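Local coordinates for outer membrane protein assembly factor BamA (Haemophilus ducreyi, PDB 4K3C), which is thought to assemble and insert beta-barrel proteins into the outer membrane as part of the Bam complex, at residues T133-M138 and I151-E156; I88-N93 and T100-M105. All coordinates share one frame; numbering follows the deposited sequence.

Contact 1: T133-M138 and I151-E156; sequences TVEMSM and IYKIKE
T133-M136 pairs antiparallel with I151-E156, the two axes 4.7 Å apart at closest approach and their directions 164° apart, as the two arms of a POTRA-domain hairpin. In the middle, E135 and K153 form a hydrogen-bonded pair: K153 N reaches E135 O at 2.9 Å nearly in line with the C=O bond, while the return bond from E135 N to K153 O is 3.2 Å and comes in from above the carbonyl plane. Beyond it, S137 N gives I151 O only a weak bond.

V134, M136, Y152 and I154 share one face of the sheet. M136 and Y152 extend alongside one another; M136 CB sits over the rim of one tyrosine face, 4.2 Å from Y152 CE2. V134 CG1 comes instead to the ring's edge, 4.3 Å from Y152 CD2. On the reverse face E135 and K153 are likewise neighbours. K153 CG is anti to the backbone N (chi1 177°), and bends at chi2 and chi4 bring the chain end beside the glutamate. A long salt bridge joins K153 NZ to E135 OE2 at 3.7 Å.

The V134 and Y152 face is packed against helix 119-125, with L125 touching both residues. Strand 131-136 is outermost in the four-stranded mixed sheet; strand 147-156 lies between it and strand 84-91, to which 147-156 runs parallel.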
ATOM      1  N   THR A 133     -18.653  20.661  -1.497  1.00 74.10           N
ATOM      2  CA  THR A 133     -19.668  20.925  -2.475  1.00 73.29           C
ATOM      3  C   THR A 133     -19.025  21.149  -3.821  1.00 82.64           C
ATOM      4  O   THR A 133     -18.128  21.947  -3.943  1.00 92.58           O
ATOM      5  CB  THR A 133     -20.377  22.204  -2.065  1.00 66.74           C
ATOM      6  OG1 THR A 133     -21.160  21.941  -0.909  1.00 63.03           O
ATOM      7  CG2 THR A 133     -21.277  22.747  -3.136  1.00 65.46           C
ATOM      8  N   VAL A 134     -19.536  20.478  -4.828  1.00 80.72           N
ATOM      9  CA  VAL A 134     -19.118  20.733  -6.171  1.00 82.79           C
ATOM     10  C   VAL A 134     -20.372  20.751  -6.997  1.00 94.85           C
ATOM     11  O   VAL A 134     -21.166  19.844  -6.904  1.00106.96           O
ATOM     12  CB  VAL A 134     -18.226  19.635  -6.639  1.00 80.95           C
ATOM     13  CG1 VAL A 134     -17.691  19.961  -7.974  1.00 82.40           C
ATOM     14  CG2 VAL A 134     -17.125  19.464  -5.677  1.00 59.03           C
ATOM     15  N   GLU A 135     -20.577  21.786  -7.789  1.00 92.74           N
ATOM     16  CA  GLU A 135     -21.750  21.836  -8.638  1.00 96.07           C
ATOM     17  C   GLU A 135     -21.436  22.541  -9.926  1.00 95.30           C
ATOM     18  O   GLU A 135     -20.710  23.505  -9.929  1.00 94.13           O
ATOM     19  CB  GLU A 135     -22.897  22.529  -7.931  1.00100.17           C
ATOM     20  CG  GLU A 135     -22.488  23.634  -7.024  1.00106.44           C
ATOM     21  CD  GLU A 135     -23.654  24.492  -6.598  1.00115.10           C
ATOM     22  OE1 GLU A 135     -24.204  24.261  -5.505  1.00113.63           O
ATOM     23  OE2 GLU A 135     -24.020  25.400  -7.361  1.00120.42           O
ATOM     24  N   MET A 136     -21.989  22.052 -11.026  1.00 95.22           N
ATOM     25  CA  MET A 136     -21.683  22.600 -12.332  1.00103.77           C
ATOM     26  C   MET A 136     -22.839  23.341 -12.966  1.00115.55           C
ATOM     27  O   MET A 136     -23.987  23.157 -12.606  1.00 77.27           O
ATOM     28  CB  MET A 136     -21.226  21.496 -13.269  1.00110.77           C
ATOM     29  CG  MET A 136     -22.353  20.648 -13.782  1.00117.95           C
ATOM     30  SD  MET A 136     -22.308  20.410 -15.551  1.00131.33           S
ATOM     31  CE  MET A 136     -21.150  19.066 -15.682  1.00132.65           C
ATOM     32  N   SER A 137     -22.503  24.184 -13.930  1.00128.92           N
ATOM     33  CA  SER A 137     -23.462  25.091 -14.542  1.00 68.61           C
ATOM     34  C   SER A 137     -23.340  25.012 -16.058  1.00 78.16           C
ATOM     35  O   SER A 137     -22.266  24.720 -16.581  1.00 91.83           O
ATOM     36  CB  SER A 137     -23.188  26.526 -14.091  1.00 82.12           C
ATOM     37  OG  SER A 137     -23.119  26.629 -12.677  1.00 95.78           O
ATOM     38  N   MET A 138     -24.424  25.305 -16.768  1.00149.66           N
ATOM     39  CA  MET A 138     -24.398  25.271 -18.228  1.00139.70           C
ATOM     40  C   MET A 138     -24.675  26.596 -18.960  1.00132.91           C
ATOM     41  O   MET A 138     -25.134  26.556 -20.105  1.00135.12           O
ATOM     42  CB  MET A 138     -25.405  24.228 -18.722  1.00142.87           C
ATOM     43  CG  MET A 138     -25.005  22.794 -18.455  1.00142.53           C
ATOM     44  SD  MET A 138     -23.942  22.120 -19.750  1.00104.90           S
ATOM     45  CE  MET A 138     -23.687  20.469 -19.119  1.00 84.50           C
ATOM     46  N   ILE A 151     -19.235  26.274 -15.681  1.00 95.70           N
ATOM     47  CA  ILE A 151     -18.606  26.731 -14.439  1.00 91.84           C
ATOM     48  C   ILE A 151     -18.675  25.675 -13.336  1.00 87.03           C
ATOM     49  O   ILE A 151     -19.652  24.936 -13.234  1.00 92.18           O
ATOM     50  CB  ILE A 151     -19.233  28.065 -13.929  1.00104.49           C
ATOM     51  CG1 ILE A 151     -20.041  27.851 -12.639  1.00107.06           C
ATOM     52  CG2 ILE A 151     -20.088  28.710 -15.011  1.00104.58           C
ATOM     53  CD1 ILE A 151     -20.837  29.065 -12.191  1.00109.96           C
ATOM     54  N   TYR A 152     -17.630  25.595 -12.519  1.00 80.73           N
ATOM     55  CA  TYR A 152     -17.662  24.715 -11.356  1.00 83.80           C
ATOM     56  C   TYR A 152     -17.588  25.532 -10.072  1.00 83.82           C
ATOM     57  O   TYR A 152     -16.585  26.190  -9.802  1.00 89.98           O
ATOM     58  CB  TYR A 152     -16.530  23.693 -11.403  1.00 84.57           C
ATOM     59  CG  TYR A 152     -16.729  22.570 -12.399  1.00 88.20           C
ATOM     60  CD1 TYR A 152     -16.539  22.777 -13.759  1.00 91.40           C
ATOM     61  CD2 TYR A 152     -17.081  21.293 -11.976  1.00 89.65           C
ATOM     62  CE1 TYR A 152     -16.708  21.748 -14.669  1.00 95.27           C
ATOM     63  CE2 TYR A 152     -17.252  20.257 -12.881  1.00 92.15           C
ATOM     64  CZ  TYR A 152     -17.064  20.490 -14.225  1.00 94.62           C
ATOM     65  OH  TYR A 152     -17.232  19.466 -15.129  1.00 95.45           O
ATOM     66  N   LYS A 153     -18.663  25.491  -9.291  1.00 75.18           N
ATOM     67  CA  LYS A 153     -18.767  26.258  -8.057  1.00 68.42           C
ATOM     68  C   LYS A 153     -18.499  25.355  -6.874  1.00 70.26           C
ATOM     69  O   LYS A 153     -19.302  24.473  -6.562  1.00 79.53           O
ATOM     70  CB  LYS A 153     -20.155  26.895  -7.939  1.00 73.66           C
ATOM     71  CG  LYS A 153     -20.422  27.676  -6.656  1.00 67.25           C
ATOM     72  CD  LYS A 153     -21.166  28.979  -6.955  1.00 75.53           C
ATOM     73  CE  LYS A 153     -22.019  29.426  -5.774  1.00 79.84           C
ATOM     74  NZ  LYS A 153     -23.111  28.451  -5.469  1.00 83.73           N
ATOM     75  N   ILE A 154     -17.363  25.565  -6.214  1.00 66.66           N
ATOM     76  CA  ILE A 154     -17.005  24.729  -5.074  1.00 58.51           C
ATOM     77  C   ILE A 154     -17.060  25.455  -3.722  1.00 70.84           C
ATOM     78  O   ILE A 154     -16.921  26.676  -3.641  1.00 72.36           O
ATOM     79  CB  ILE A 154     -15.650  24.006  -5.295  1.00 67.56           C
ATOM     80  CG1 ILE A 154     -14.632  24.393  -4.229  1.00 72.56           C
ATOM     81  CG2 ILE A 154     -15.108  24.312  -6.677  1.00 69.38           C
ATOM     82  CD1 ILE A 154     -13.854  25.624  -4.543  1.00 75.61           C
ATOM     83  N   LYS A 155     -17.315  24.682  -2.670  1.00 71.41           N
ATOM     84  CA  LYS A 155     -17.158  25.141  -1.299  1.00 71.99           C
ATOM     85  C   LYS A 155     -15.905  24.480  -0.737  1.00 69.82           C
ATOM     86  O   LYS A 155     -15.859  23.259  -0.584  1.00 72.02           O
ATOM     87  CB  LYS A 155     -18.379  24.761  -0.459  1.00 74.08           C
ATOM     88  CG  LYS A 155     -18.284  25.151   1.009  1.00 79.17           C
ATOM     89  CD  LYS A 155     -18.368  26.653   1.174  1.00 91.64           C
ATOM     90  CE  LYS A 155     -17.780  27.117   2.505  1.00 97.09           C
ATOM     91  NZ  LYS A 155     -17.896  28.605   2.665  1.00 96.92           N
ATOM     92  N   GLU A 156     -14.885  25.288  -0.459  1.00 63.68           N
ATOM     93  CA  GLU A 156     -13.635  24.799   0.120  1.00 59.27           C
ATOM     94  C   GLU A 156     -13.949  24.150   1.448  1.00 59.54           C
ATOM     95  O   GLU A 156     -14.991  24.423   2.044  1.00 63.82           O
ATOM     96  CB  GLU A 156     -12.670  25.957   0.368  1.00 63.99           C
ATOM     97  CG  GLU A 156     -12.289  26.752  -0.871  1.00 69.84           C
ATOM     98  CD  GLU A 156     -11.087  26.179  -1.580  1.00 60.24           C
ATOM     99  OE1 GLU A 156     -10.693  25.040  -1.261  1.00 59.32           O
ATOM    100  OE2 GLU A 156     -10.525  26.878  -2.440  1.00 58.30           O
TER

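Contact 2: I88-N93 and T100-M105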
ATOM      1  N   ILE A  88     -14.066  26.387 -19.728  1.00 95.49           N
ATOM      2  CA  ILE A  88     -14.538  25.989 -18.404  1.00 91.99           C
ATOM      3  C   ILE A  88     -13.844  26.830 -17.333  1.00 86.68           C
ATOM      4  O   ILE A  88     -12.662  27.163 -17.453  1.00 83.82           O
ATOM      5  CB  ILE A  88     -14.366  24.463 -18.126  1.00111.98           C
ATOM      6  CG1 ILE A  88     -13.112  24.176 -17.305  1.00110.32           C
ATOM      7  CG2 ILE A  88     -14.349  23.667 -19.427  1.00113.54           C
ATOM      8  CD1 ILE A  88     -11.829  24.230 -18.123  1.00113.79           C
ATOM      9  N   ARG A  89     -14.596  27.215 -16.310  1.00 85.39           N
ATOM     10  CA  ARG A  89     -14.070  28.095 -15.277  1.00 82.94           C
ATOM     11  C   ARG A  89     -14.521  27.653 -13.894  1.00 81.91           C
ATOM     12  O   ARG A  89     -15.461  26.875 -13.746  1.00 86.22           O
ATOM     13  CB  ARG A  89     -14.502  29.544 -15.515  1.00 86.81           C
ATOM     14  CG  ARG A  89     -13.869  30.214 -16.725  1.00 94.58           C
ATOM     15  CD  ARG A  89     -14.256  31.692 -16.794  1.00108.28           C
ATOM     16  NE  ARG A  89     -15.625  31.941 -16.334  1.00122.02           N
ATOM     17  CZ  ARG A  89     -16.675  32.125 -17.135  1.00131.27           C
ATOM     18  NH1 ARG A  89     -16.527  32.090 -18.453  1.00134.91           N
ATOM     19  NH2 ARG A  89     -17.879  32.348 -16.618  1.00134.01           N
ATOM     20  N   PHE A  90     -13.843  28.160 -12.877  1.00 77.43           N
ATOM     21  CA  PHE A  90     -14.175  27.800 -11.511  1.00 73.01           C
ATOM     22  C   PHE A  90     -14.520  29.032 -10.681  1.00 74.47           C
ATOM     23  O   PHE A  90     -14.048  30.142 -10.957  1.00 77.73           O
ATOM     24  CB  PHE A  90     -13.013  27.046 -10.876  1.00 69.62           C
ATOM     25  CG  PHE A  90     -12.527  25.882 -11.691  1.00 75.75           C
ATOM     26  CD1 PHE A  90     -13.168  24.656 -11.623  1.00 61.04           C
ATOM     27  CD2 PHE A  90     -11.422  26.008 -12.520  1.00 80.07           C
ATOM     28  CE1 PHE A  90     -12.718  23.588 -12.364  1.00 62.06           C
ATOM     29  CE2 PHE A  90     -10.972  24.934 -13.271  1.00 60.94           C
ATOM     30  CZ  PHE A  90     -11.618  23.728 -13.187  1.00 61.63           C
ATOM     31  N   GLU A  91     -15.360  28.837  -9.672  1.00 69.05           N
ATOM     32  CA  GLU A  91     -15.632  29.901  -8.727  1.00 74.16           C
ATOM     33  C   GLU A  91     -15.897  29.333  -7.345  1.00 75.94           C
ATOM     34  O   GLU A  91     -16.266  28.170  -7.215  1.00 75.35           O
ATOM     35  CB  GLU A  91     -16.765  30.810  -9.208  1.00 77.41           C
ATOM     36  CG  GLU A  91     -18.101  30.156  -9.429  1.00 79.74           C
ATOM     37  CD  GLU A  91     -19.062  31.080 -10.166  1.00 82.84           C
ATOM     38  OE1 GLU A  91     -18.641  31.700 -11.173  1.00 70.46           O
ATOM     39  OE2 GLU A  91     -20.233  31.187  -9.736  1.00 89.15           O
ATOM     40  N   GLY A  92     -15.675  30.155  -6.319  1.00 72.82           N
ATOM     41  CA  GLY A  92     -15.753  29.706  -4.942  1.00 62.25           C
ATOM     42  C   GLY A  92     -14.423  29.164  -4.451  1.00 62.96           C
ATOM     43  O   GLY A  92     -14.289  28.804  -3.285  1.00 67.02           O
ATOM     44  N   ASN A  93     -13.440  29.101  -5.349  1.00 62.40           N
ATOM     45  CA  ASN A  93     -12.129  28.538  -5.042  1.00 49.95           C
ATOM     46  C   ASN A  93     -11.170  29.564  -4.490  1.00 53.74           C
ATOM     47  O   ASN A  93     -10.222  29.959  -5.170  1.00 57.27           O
ATOM     48  CB  ASN A  93     -11.515  27.863  -6.273  1.00 51.04           C
ATOM     49  CG  ASN A  93     -11.462  28.776  -7.484  1.00 62.33           C
ATOM     50  OD1 ASN A  93     -12.405  29.520  -7.761  1.00 60.74           O
ATOM     51  ND2 ASN A  93     -10.349  28.724  -8.217  1.00 52.46           N
ATOM     52  N   THR A 100      -5.080  23.321  -9.529  1.00 56.04           N
ATOM     53  CA  THR A 100      -5.445  22.134  -8.756  1.00 55.27           C
ATOM     54  C   THR A 100      -6.843  21.564  -9.080  1.00 58.55           C
ATOM     55  O   THR A 100      -7.106  20.387  -8.859  1.00 60.70           O
ATOM     56  CB  THR A 100      -5.227  22.395  -7.239  1.00 68.48           C
ATOM     57  OG1 THR A 100      -3.862  22.773  -7.027  1.00 68.19           O
ATOM     58  CG2 THR A 100      -5.519  21.162  -6.393  1.00 46.10           C
ATOM     59  N   LEU A 101      -7.723  22.395  -9.631  1.00 67.30           N
ATOM     60  CA  LEU A 101      -9.033  21.936 -10.093  1.00 65.89           C
ATOM     61  C   LEU A 101      -8.976  21.582 -11.593  1.00 76.18           C
ATOM     62  O   LEU A 101      -9.557  20.592 -12.035  1.00 76.61           O
ATOM     63  CB  LEU A 101     -10.120  22.995  -9.825  1.00 58.12           C
ATOM     64  CG  LEU A 101     -10.440  23.477  -8.397  1.00 63.42           C
ATOM     65  CD1 LEU A 101     -10.481  24.995  -8.350  1.00 53.17           C
ATOM     66  CD2 LEU A 101     -11.755  22.924  -7.884  1.00 54.31           C
ATOM     67  N   ARG A 102      -8.268  22.396 -12.371  1.00 79.22           N
ATOM     68  CA  ARG A 102      -8.096  22.123 -13.793  1.00 86.03           C
ATOM     69  C   ARG A 102      -6.959  21.131 -13.971  1.00 97.80           C
ATOM     70  O   ARG A 102      -5.852  21.478 -14.385  1.00104.10           O
ATOM     71  CB  ARG A 102      -7.826  23.403 -14.579  1.00 83.18           C
ATOM     72  CG  ARG A 102      -7.774  23.205 -16.075  1.00 84.07           C
ATOM     73  CD  ARG A 102      -7.780  24.535 -16.776  1.00 86.03           C
ATOM     74  NE  ARG A 102      -9.072  25.199 -16.655  1.00 88.12           N
ATOM     75  CZ  ARG A 102      -9.217  26.500 -16.447  1.00 94.87           C
ATOM     76  NH1 ARG A 102     -10.433  27.024 -16.357  1.00104.94           N
ATOM     77  NH2 ARG A 102      -8.148  27.276 -16.332  1.00 88.41           N
ATOM     78  N   ARG A 103      -7.254  19.888 -13.628  1.00 95.29           N
ATOM     79  CA  ARG A 103      -6.293  18.812 -13.657  1.00 90.50           C
ATOM     80  C   ARG A 103      -7.204  17.619 -13.626  1.00 93.61           C
ATOM     81  O   ARG A 103      -6.919  16.571 -14.203  1.00104.66           O
ATOM     82  CB  ARG A 103      -5.391  18.855 -12.415  1.00 85.19           C
ATOM     83  CG  ARG A 103      -5.305  17.541 -11.631  1.00 83.60           C
ATOM     84  CD  ARG A 103      -5.498  17.747 -10.117  1.00 75.99           C
ATOM     85  NE  ARG A 103      -4.250  18.054  -9.416  1.00 72.21           N
ATOM     86  CZ  ARG A 103      -4.109  18.047  -8.093  1.00 66.39           C
ATOM     87  NH1 ARG A 103      -2.928  18.331  -7.545  1.00 54.92           N
ATOM     88  NH2 ARG A 103      -5.144  17.741  -7.315  1.00 65.76           N
ATOM     89  N   GLU A 104      -8.336  17.811 -12.959  1.00 86.68           N
ATOM     90  CA  GLU A 104      -9.380  16.807 -12.941  1.00 86.20           C
ATOM     91  C   GLU A 104     -10.396  17.043 -14.067  1.00 88.89           C
ATOM     92  O   GLU A 104     -11.312  16.244 -14.261  1.00 95.67           O
ATOM     93  CB  GLU A 104     -10.057  16.755 -11.569  1.00 85.08           C
ATOM     94  CG  GLU A 104      -9.123  16.334 -10.425  1.00 89.82           C
ATOM     95  CD  GLU A 104      -8.654  14.876 -10.520  1.00 95.31           C
ATOM     96  OE1 GLU A 104      -7.779  14.482  -9.717  1.00 86.57           O
ATOM     97  OE2 GLU A 104      -9.163  14.119 -11.386  1.00102.34           O
ATOM     98  N   MET A 105     -10.226  18.125 -14.822  1.00 82.43           N
ATOM     99  CA  MET A 105     -11.083  18.354 -15.978  1.00 85.20           C
ATOM    100  C   MET A 105     -10.681  17.433 -17.134  1.00100.06           C
ATOM    101  O   MET A 105      -9.504  17.361 -17.501  1.00101.77           O
ATOM    102  CB  MET A 105     -11.044  19.817 -16.448  1.00 78.10           C
ATOM    103  CG  MET A 105     -11.659  20.842 -15.519  1.00 65.41           C
ATOM    104  SD  MET A 105     -13.246  20.375 -14.824  1.00 66.25           S
ATOM    105  CE  MET A 105     -14.162  19.923 -16.305  1.00 93.52           C
TER
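F90 turns its ring toward L101, R102 and M105, packing the end of a sheet strand against the first short helix of a POTRA domain and the loop that follows it. The domain is the second of the two POTRA domains in this chain.

L101 covers one face of the phenylalanine. Its CB stands over the middle of the ring in a CH-pi contact, 3.7 Å from the F90 centroid and only 13° off the ring normal. The leucine and phenylalanine side chains overlap head to tail, each reaching toward the other's CB, and L101 CD1 continues beyond the ring to N93, where it packs 3.7 Å from N93 CB.

M105 takes the edge. Its CG approaches F90 CZ to 3.7 Å near the ring plane, and the chain, bent at chi2 and chi3, holds SD beside the same edge, 5.2 Å from the F90 centroid: a Met-aromatic contact in the edge geometry. The same M105 CG packs against I88 CG1 at 4.1 Å.

R102, the centre of an inverse gamma turn just past the helix, lies across the aromatic from another direction. CG anti to the backbone N (chi1 -174°) carries the arginine chain over toward the strand, with CB 3.7 Å from F90 CE2; the planes of ring and guanidinium are tilted 38° to each other, and F90 CE2 sits over a guanidinium face. R102 NH2 makes a salt bridge with OD1 of D98, at the start of the preceding helix 98-101. At the guanidinium edge R102 NH1 faces I88 O, a modelled hydrogen bond too short and too bent to be trusted in detail. Alongside it, the tip of I88, its CD1, rests against R102 NE.

Contacts 1 and 2 belong to one POTRA domain, their centres about 9 Å apart, and they meet through two neighbouring parallel strands of its sheet, 84-91 and 147-156. Y152 joins them: Y152 N lies 2.8 Å from R89 O and Y152 O 2.9 Å from E91 N, both probable backbone hydrogen bonds. Its side chain also packs its OH end against the M105 methyl, so the tyrosine of contact 1 touches the methionine that edges the ring in contact 2. Helix 119-125 serves both: L125, which packs on the face described in contact 1, also touches L101. T100 OG1 hydrogen-bonds to G187 O, and R103 and E104 touch Y213, linking contact 2 to the barrel part of the chain.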